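Local coordinates for protein phosphate transporter (Thermotoga maritima MSB8, PDB 6L85) that probably imports phosphate across the membrane, driven by sodium ions, as a member of the phosphate transporter family related to human SLC20, at residues B[25-30]-B[245-250]; B[152-157]-B[323-328]; B[238-243]-B[318-323]. All blocks are in the same frame, centred on the assembly; numbering follows the deposited sequence.

Interaction 1 (B[25-30]-B[245-250]); sequences NSMATA and LTSCYV. With NA (sodium ion), chain S.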
# COMPACT_ATOMS: atom_id res chain seq x y z
N ASN B 25 7.89 17.26 10.60
CA ASN B 25 7.09 16.63 11.66
C ASN B 25 7.16 15.11 11.60
O ASN B 25 6.91 14.43 12.61
CB ASN B 25 5.61 17.04 11.57
CG ASN B 25 5.36 18.55 11.67
OD1 ASN B 25 6.29 19.36 11.78
ND2 ASN B 25 4.09 18.93 11.60
N SER B 26 7.39 14.54 10.42
CA SER B 26 7.49 13.09 10.32
C SER B 26 8.92 12.60 10.18
O SER B 26 9.24 11.54 10.72
CB SER B 26 6.66 12.57 9.13
OG SER B 26 7.16 13.04 7.90
N MET B 27 9.79 13.35 9.49
CA MET B 27 11.10 12.82 9.15
C MET B 27 12.26 13.35 10.00
O MET B 27 13.36 12.81 9.89
CB MET B 27 11.42 13.09 7.66
CG MET B 27 10.53 12.29 6.69
SD MET B 27 10.72 10.48 6.86
CE MET B 27 9.45 9.91 5.75
N ALA B 28 12.06 14.38 10.84
CA ALA B 28 13.20 14.93 11.59
C ALA B 28 13.77 13.91 12.58
O ALA B 28 14.97 13.91 12.81
CB ALA B 28 12.79 16.21 12.31
N THR B 29 12.94 13.06 13.17
CA THR B 29 13.47 12.02 14.05
C THR B 29 14.44 11.11 13.30
O THR B 29 15.56 10.88 13.77
CB THR B 29 12.32 11.19 14.65
OG1 THR B 29 11.44 10.77 13.61
CG2 THR B 29 11.52 12.02 15.68
N ALA B 30 14.03 10.61 12.13
CA ALA B 30 14.86 9.68 11.36
C ALA B 30 16.10 10.38 10.80
O ALA B 30 17.18 9.79 10.76
CB ALA B 30 14.04 9.05 10.21
N LEU B 245 10.33 3.19 9.75
CA LEU B 245 8.95 2.76 9.55
C LEU B 245 8.01 3.70 10.28
O LEU B 245 6.97 4.13 9.74
CB LEU B 245 8.77 1.33 10.05
CG LEU B 245 9.53 0.22 9.30
CD1 LEU B 245 9.16 -1.15 9.85
CD2 LEU B 245 9.26 0.29 7.81
N THR B 246 8.36 4.03 11.51
CA THR B 246 7.49 4.88 12.30
C THR B 246 7.45 6.31 11.74
O THR B 246 6.41 6.99 11.82
CB THR B 246 7.94 4.76 13.77
OG1 THR B 246 6.84 5.02 14.63
CG2 THR B 246 9.11 5.67 14.09
N SER B 247 8.51 6.75 11.06
CA SER B 247 8.44 8.03 10.35
C SER B 247 7.47 7.96 9.17
O SER B 247 6.75 8.93 8.89
CB SER B 247 9.83 8.43 9.87
OG SER B 247 10.49 9.22 10.84
N CYS B 248 7.45 6.82 8.47
CA CYS B 248 6.46 6.63 7.41
C CYS B 248 5.05 6.71 7.96
O CYS B 248 4.14 7.27 7.33
CB CYS B 248 6.64 5.26 6.73
SG CYS B 248 8.18 4.99 5.86
N TYR B 249 4.84 6.07 9.11
CA TYR B 249 3.54 6.10 9.78
C TYR B 249 3.11 7.55 10.04
O TYR B 249 1.97 7.94 9.75
CB TYR B 249 3.65 5.27 11.06
CG TYR B 249 2.39 5.07 11.87
CD1 TYR B 249 1.13 5.06 11.29
CD2 TYR B 249 2.47 4.86 13.25
CE1 TYR B 249 -0.02 4.86 12.05
CE2 TYR B 249 1.34 4.67 14.02
CZ TYR B 249 0.09 4.66 13.41
OH TYR B 249 -1.04 4.46 14.19
N VAL B 250 4.05 8.39 10.51
CA VAL B 250 3.69 9.79 10.73
C VAL B 250 3.35 10.48 9.41
O VAL B 250 2.38 11.24 9.34
CB VAL B 250 4.78 10.57 11.50
CG1 VAL B 250 4.30 11.99 11.78
CG2 VAL B 250 5.09 9.90 12.81
NA NA S . 11.47 8.26 12.83

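Interaction 2 (B[152-157]-B[323-328]); sequences VMFKLI and GFTVDF. With NA (sodium ion), chain S.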
# COMPACT_ATOMS: atom_id res chain seq x y z
N VAL B 152 3.40 7.10 28.27
CA VAL B 152 2.99 5.74 28.58
C VAL B 152 3.74 4.74 27.71
O VAL B 152 4.17 3.68 28.18
CB VAL B 152 1.47 5.59 28.44
CG1 VAL B 152 1.03 4.15 28.71
CG2 VAL B 152 0.77 6.56 29.38
N MET B 153 3.95 5.07 26.44
CA MET B 153 4.59 4.14 25.53
C MET B 153 6.07 3.97 25.86
O MET B 153 6.61 2.86 25.79
CB MET B 153 4.40 4.59 24.09
CG MET B 153 5.18 3.75 23.11
SD MET B 153 4.71 4.09 21.40
CE MET B 153 5.92 3.05 20.57
N PHE B 154 6.75 5.07 26.21
CA PHE B 154 8.15 4.92 26.59
C PHE B 154 8.29 4.08 27.86
O PHE B 154 9.22 3.27 27.98
CB PHE B 154 8.81 6.28 26.80
CG PHE B 154 10.30 6.20 26.74
CD1 PHE B 154 10.94 5.80 25.55
CD2 PHE B 154 11.08 6.45 27.87
CE1 PHE B 154 12.33 5.68 25.50
CE2 PHE B 154 12.46 6.34 27.82
CZ PHE B 154 13.09 5.96 26.63
N LYS B 155 7.34 4.23 28.79
CA LYS B 155 7.29 3.33 29.95
C LYS B 155 7.08 1.88 29.54
O LYS B 155 7.71 0.97 30.10
CB LYS B 155 6.18 3.78 30.91
CG LYS B 155 5.73 2.75 31.96
CD LYS B 155 4.67 1.74 31.47
CE LYS B 155 3.29 2.36 31.56
NZ LYS B 155 2.21 1.41 31.20
N LEU B 156 6.19 1.64 28.58
CA LEU B 156 6.00 0.28 28.05
C LEU B 156 7.29 -0.28 27.47
O LEU B 156 7.58 -1.48 27.62
CB LEU B 156 4.95 0.26 26.95
CG LEU B 156 3.57 -0.28 27.31
CD1 LEU B 156 2.94 0.70 28.25
CD2 LEU B 156 2.69 -0.52 26.05
N ILE B 157 8.03 0.54 26.73
CA ILE B 157 9.28 0.10 26.13
C ILE B 157 10.27 -0.31 27.22
O ILE B 157 10.88 -1.38 27.17
CB ILE B 157 9.87 1.20 25.23
CG1 ILE B 157 8.88 1.62 24.12
CG2 ILE B 157 11.23 0.79 24.68
CD1 ILE B 157 8.67 0.60 23.05
N GLY B 323 12.75 8.48 19.54
CA GLY B 323 12.22 8.92 18.26
C GLY B 323 11.15 7.98 17.74
O GLY B 323 10.11 8.42 17.25
N PHE B 324 11.40 6.67 17.84
CA PHE B 324 10.40 5.65 17.58
C PHE B 324 9.10 5.93 18.34
O PHE B 324 8.00 5.91 17.76
CB PHE B 324 10.97 4.29 17.98
CG PHE B 324 10.05 3.11 17.72
CD1 PHE B 324 10.09 2.45 16.50
CD2 PHE B 324 9.19 2.64 18.71
CE1 PHE B 324 9.28 1.34 16.26
CE2 PHE B 324 8.38 1.54 18.48
CZ PHE B 324 8.42 0.89 17.24
N THR B 325 9.21 6.18 19.66
CA THR B 325 8.03 6.43 20.50
C THR B 325 7.31 7.73 20.12
O THR B 325 6.08 7.77 20.08
CB THR B 325 8.47 6.45 21.97
OG1 THR B 325 8.93 5.15 22.35
CG2 THR B 325 7.32 6.85 22.92
N VAL B 326 8.07 8.78 19.83
CA VAL B 326 7.49 10.08 19.47
C VAL B 326 6.69 9.95 18.18
O VAL B 326 5.56 10.45 18.07
CB VAL B 326 8.61 11.13 19.32
CG1 VAL B 326 8.14 12.35 18.51
CG2 VAL B 326 9.14 11.53 20.69
N ASP B 327 7.27 9.28 17.19
CA ASP B 327 6.58 9.09 15.92
C ASP B 327 5.33 8.25 16.09
O ASP B 327 4.26 8.61 15.58
CB ASP B 327 7.50 8.41 14.91
CG ASP B 327 8.62 9.30 14.45
OD1 ASP B 327 8.52 10.54 14.60
OD2 ASP B 327 9.62 8.75 13.92
N PHE B 328 5.45 7.10 16.76
CA PHE B 328 4.28 6.25 16.95
C PHE B 328 3.14 7.04 17.60
O PHE B 328 2.00 7.00 17.12
CB PHE B 328 4.62 5.02 17.79
CG PHE B 328 3.47 4.05 17.89
CD1 PHE B 328 2.45 4.24 18.82
CD2 PHE B 328 3.38 2.98 17.01
CE1 PHE B 328 1.38 3.35 18.89
CE2 PHE B 328 2.33 2.09 17.07
CZ PHE B 328 1.32 2.27 18.01
NA NA S . 11.47 8.26 12.83

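Interaction 3 (B[238-243]-B[318-323]); sequences VFKRAQ and LTNSRG. With NA (sodium ion), chain S.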
# COMPACT_ATOMS: atom_id res chain seq x y z
N VAL B 238 18.49 -1.52 16.41
CA VAL B 238 17.21 -2.01 15.91
C VAL B 238 16.16 -0.89 15.93
O VAL B 238 15.41 -0.71 14.96
CB VAL B 238 16.77 -3.23 16.73
CG1 VAL B 238 15.35 -3.59 16.43
CG2 VAL B 238 17.66 -4.40 16.40
N PHE B 239 16.09 -0.11 17.02
CA PHE B 239 15.18 1.03 17.03
C PHE B 239 15.54 2.03 15.95
O PHE B 239 14.65 2.68 15.38
CB PHE B 239 15.18 1.72 18.39
CG PHE B 239 14.23 1.12 19.36
CD1 PHE B 239 12.87 1.25 19.18
CD2 PHE B 239 14.70 0.39 20.44
CE1 PHE B 239 11.98 0.68 20.09
CE2 PHE B 239 13.82 -0.17 21.35
CZ PHE B 239 12.46 -0.03 21.18
N LYS B 240 16.83 2.17 15.64
CA LYS B 240 17.27 3.12 14.63
C LYS B 240 16.71 2.76 13.27
O LYS B 240 16.33 3.64 12.48
CB LYS B 240 18.79 3.15 14.56
CG LYS B 240 19.33 3.97 13.42
CD LYS B 240 20.82 3.82 13.32
CE LYS B 240 21.45 5.08 12.77
NZ LYS B 240 22.91 4.86 12.57
N ARG B 241 16.67 1.47 12.96
CA ARG B 241 16.08 1.08 11.69
C ARG B 241 14.55 1.14 11.73
O ARG B 241 13.92 1.59 10.76
CB ARG B 241 16.58 -0.30 11.28
CG ARG B 241 18.10 -0.31 10.98
CD ARG B 241 18.42 0.29 9.61
NE ARG B 241 17.50 -0.18 8.57
CZ ARG B 241 17.49 0.26 7.31
NH1 ARG B 241 18.35 1.19 6.92
NH2 ARG B 241 16.61 -0.23 6.44
N ALA B 242 13.93 0.74 12.85
CA ALA B 242 12.47 0.70 12.94
C ALA B 242 11.83 2.09 12.97
O ALA B 242 10.66 2.25 12.59
CB ALA B 242 12.07 -0.09 14.19
N GLN B 243 12.58 3.10 13.42
CA GLN B 243 12.02 4.44 13.45
C GLN B 243 11.93 5.05 12.05
O GLN B 243 11.25 6.05 11.86
CB GLN B 243 12.81 5.33 14.43
CG GLN B 243 14.11 5.91 13.93
CD GLN B 243 14.31 7.33 14.44
OE1 GLN B 243 13.61 8.25 14.01
NE2 GLN B 243 15.25 7.51 15.36
N LEU B 318 18.23 12.82 20.57
CA LEU B 318 17.08 11.98 20.87
C LEU B 318 17.43 10.52 20.58
O LEU B 318 17.80 10.18 19.45
CB LEU B 318 15.88 12.43 20.05
CG LEU B 318 14.52 11.86 20.45
CD1 LEU B 318 14.15 12.36 21.85
CD2 LEU B 318 13.46 12.26 19.41
N THR B 319 17.32 9.65 21.58
CA THR B 319 17.63 8.25 21.34
C THR B 319 16.68 7.68 20.29
O THR B 319 15.57 8.18 20.07
CB THR B 319 17.53 7.41 22.61
OG1 THR B 319 16.30 7.66 23.30
CG2 THR B 319 18.71 7.70 23.55
N ASN B 320 17.12 6.61 19.63
CA ASN B 320 16.29 5.98 18.62
C ASN B 320 15.02 5.39 19.23
O ASN B 320 13.96 5.42 18.58
CB ASN B 320 17.10 4.91 17.91
CG ASN B 320 18.10 5.53 16.96
OD1 ASN B 320 17.72 6.18 15.99
ND2 ASN B 320 19.38 5.36 17.25
N SER B 321 15.09 4.89 20.46
CA SER B 321 13.87 4.39 21.08
C SER B 321 12.90 5.54 21.39
O SER B 321 11.68 5.37 21.28
CB SER B 321 14.20 3.61 22.35
OG SER B 321 14.99 4.40 23.22
N ARG B 322 13.43 6.73 21.67
CA ARG B 322 12.54 7.86 21.91
C ARG B 322 11.95 8.41 20.62
O ARG B 322 10.79 8.81 20.60
CB ARG B 322 13.27 8.96 22.67
CG ARG B 322 13.41 8.67 24.15
CD ARG B 322 13.97 9.86 24.93
NE ARG B 322 13.91 9.60 26.36
CZ ARG B 322 14.77 8.82 27.01
NH1 ARG B 322 15.78 8.25 26.37
NH2 ARG B 322 14.63 8.64 28.32
N GLY B 323 12.75 8.48 19.54
CA GLY B 323 12.22 8.92 18.26
C GLY B 323 11.15 7.98 17.74
O GLY B 323 10.11 8.42 17.25
NA NA S . 11.47 8.26 12.83
O HOH W 1 15.61 9.80 17.32

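Interaction 1 (B[25-30]-B[245-250])
The first torsions of Ser247 (chi1 -90°) and Thr29 (chi1 50°) turn two hydroxyls from facing helices onto one sodium ion. In Thr29 this lodges OG1 between the backbone N and the carbonyl carbon, on the side that meets the other helix. The ion lies 2.4 Å from Ser247 OG and 2.6 Å from Thr29 OG1, while Gln243 and Asp327 complete its shell. Ser247 OG has a second task: it donates a short hydrogen bond of 2.6 Å to Ser26 O, approaching somewhat tilted from the carbonyl plane. Ser26 O lies where a regular helix would use it to accept from Ala30 N, but the helix is kinked here and that amide makes no bond to the turn before, and the carbonyl accepts from the serine hydroxyl instead.

Ser247 is a small knob in a hole formed by Ser26, Met27, Thr29 and Ala30. The bent Met27 chain brings its SD to 3.7 Å from Ser247 CB, and Ala30 CB lies 3.6 Å from Ser247 OG. One turn further along, Val250 CG1 rests 3.6 Å from Ser26 CB; the Ser26 hydroxyl itself is hydrogen-bonded to Ser251 OG and Val23 O. With side chains as small as Ser26, Ala30 and Ser247 at the interface, the segments of helix 2-32 and helix 231-258 run almost antiparallel (169°), 8.0 Å between axes.

With its proton given to Ser26 O, Ser247 OG can offer lone-pair density to the ion, which would probably tie sodium binding to the shape of helix 2-32 at its kink.

Interaction 2 (B[152-157]-B[323-328])
Phe324, the first residue of 323-328 to touch the other helix, meets the methyl end of Met153: CE lies 3.6 Å from Phe324 CE2, coming in obliquely to the ring. Met153 gets there because its chain is extended beyond CG, with CG opposite the backbone N (chi1 173°), so that it reaches across the interface at about a right angle to the phenyl group. The same Phe324 ring makes an edge-to-face stack with Phe239 of helix 231-258. Thr325 follows, at the point where the two backbones come nearest. Its CG2 methyl sits 3.8 Å from Met153 CG and equally near Phe154 N, whereas its OG1 lies at the rim of the Phe154 ring, in the ring plane, 3.8 Å from CD1. That hydroxyl is hydrogen-bonded to Ser321 O one turn back, which leaves it passing Ile157 CG1 as a packing neighbour.

This is apolar helix-helix packing in an all-helical membrane protein: the short segments of helix 129-162 and helix 320-339 cross at 139° with axes 9.7 Å apart, and no hydrogen bond joins them. Asp327 points elsewhere, sending OD2 to a sodium ion at 2.2 Å, so that one helix turn serves a greasy interface and an ion site at once. Phe328 closes the segment with a Met-aromatic contact, Met153 SD standing 4.3 Å from the ring centroid and 47° off the normal, with Phe328 CD1 its nearest ring atom at 3.4 Å. Phe178 of helix 167-194 packs edge-to-face with that same ring and also touches Met153.

Interaction 3 (B[238-243]-B[318-323])
Phe239 lays one face of its ring against Ser321, whose CB stands over the ring centre, 3.8 Å from the centroid, in a CH-pi contact. Ser321 OG is turned to Glu236, so carbon meets the ring. Lys240 comes next; its CB lies 3.4 Å from Asn320 CG, the two side chains running side by side before the lysine ammonium leads away. Thr319 is the N-cap of helix 320-339, its OG1 taking a weak capping bond from Arg322 N, and Asn320 in the first turn faces helix 231-258. Gln243 then crosses Asn320 at about a right angle. Its CG lies between the backbone N and the carbonyl carbon (chi1 80°) and the chain bends at chi2, folding the amide back beside its own carbonyl. Its NE2 donates to Asn320 OD1 at 2.9 Å, on a lone pair in the carbonyl plane, though the bond is bent, 141° at the hydrogen. NE2 also donates to a water that reaches Leu318 O. Replacing Asn320 with an alanine would probably leave Gln243 NE2 without this acceptor and the amide, still held by ion and water, less firmly set. Gln243 OE1 and Gln243 O each bind the sodium ion at 2.4 Å.

How the interactions relate
From the N terminus, helix 2-32 is the first to be engaged: interaction 1 closes a long loop by bringing 25-30 to 245-250 on helix 231-258. Before that loop is complete, helix 129-162 opens interaction 2, which ends only at 323-328, so the two closures cross. Interaction 3, between 238-243 and 318-323, lies wholly within the span of interaction 2 and likewise crosses interaction 1. Interactions 1 and 3 use successive turns of helix 231-258, whereas 2 and 3 share Gly323 on helix 320-339. Four helices distant in sequence are thus joined, and residues from all three contacts converge on one sodium ion.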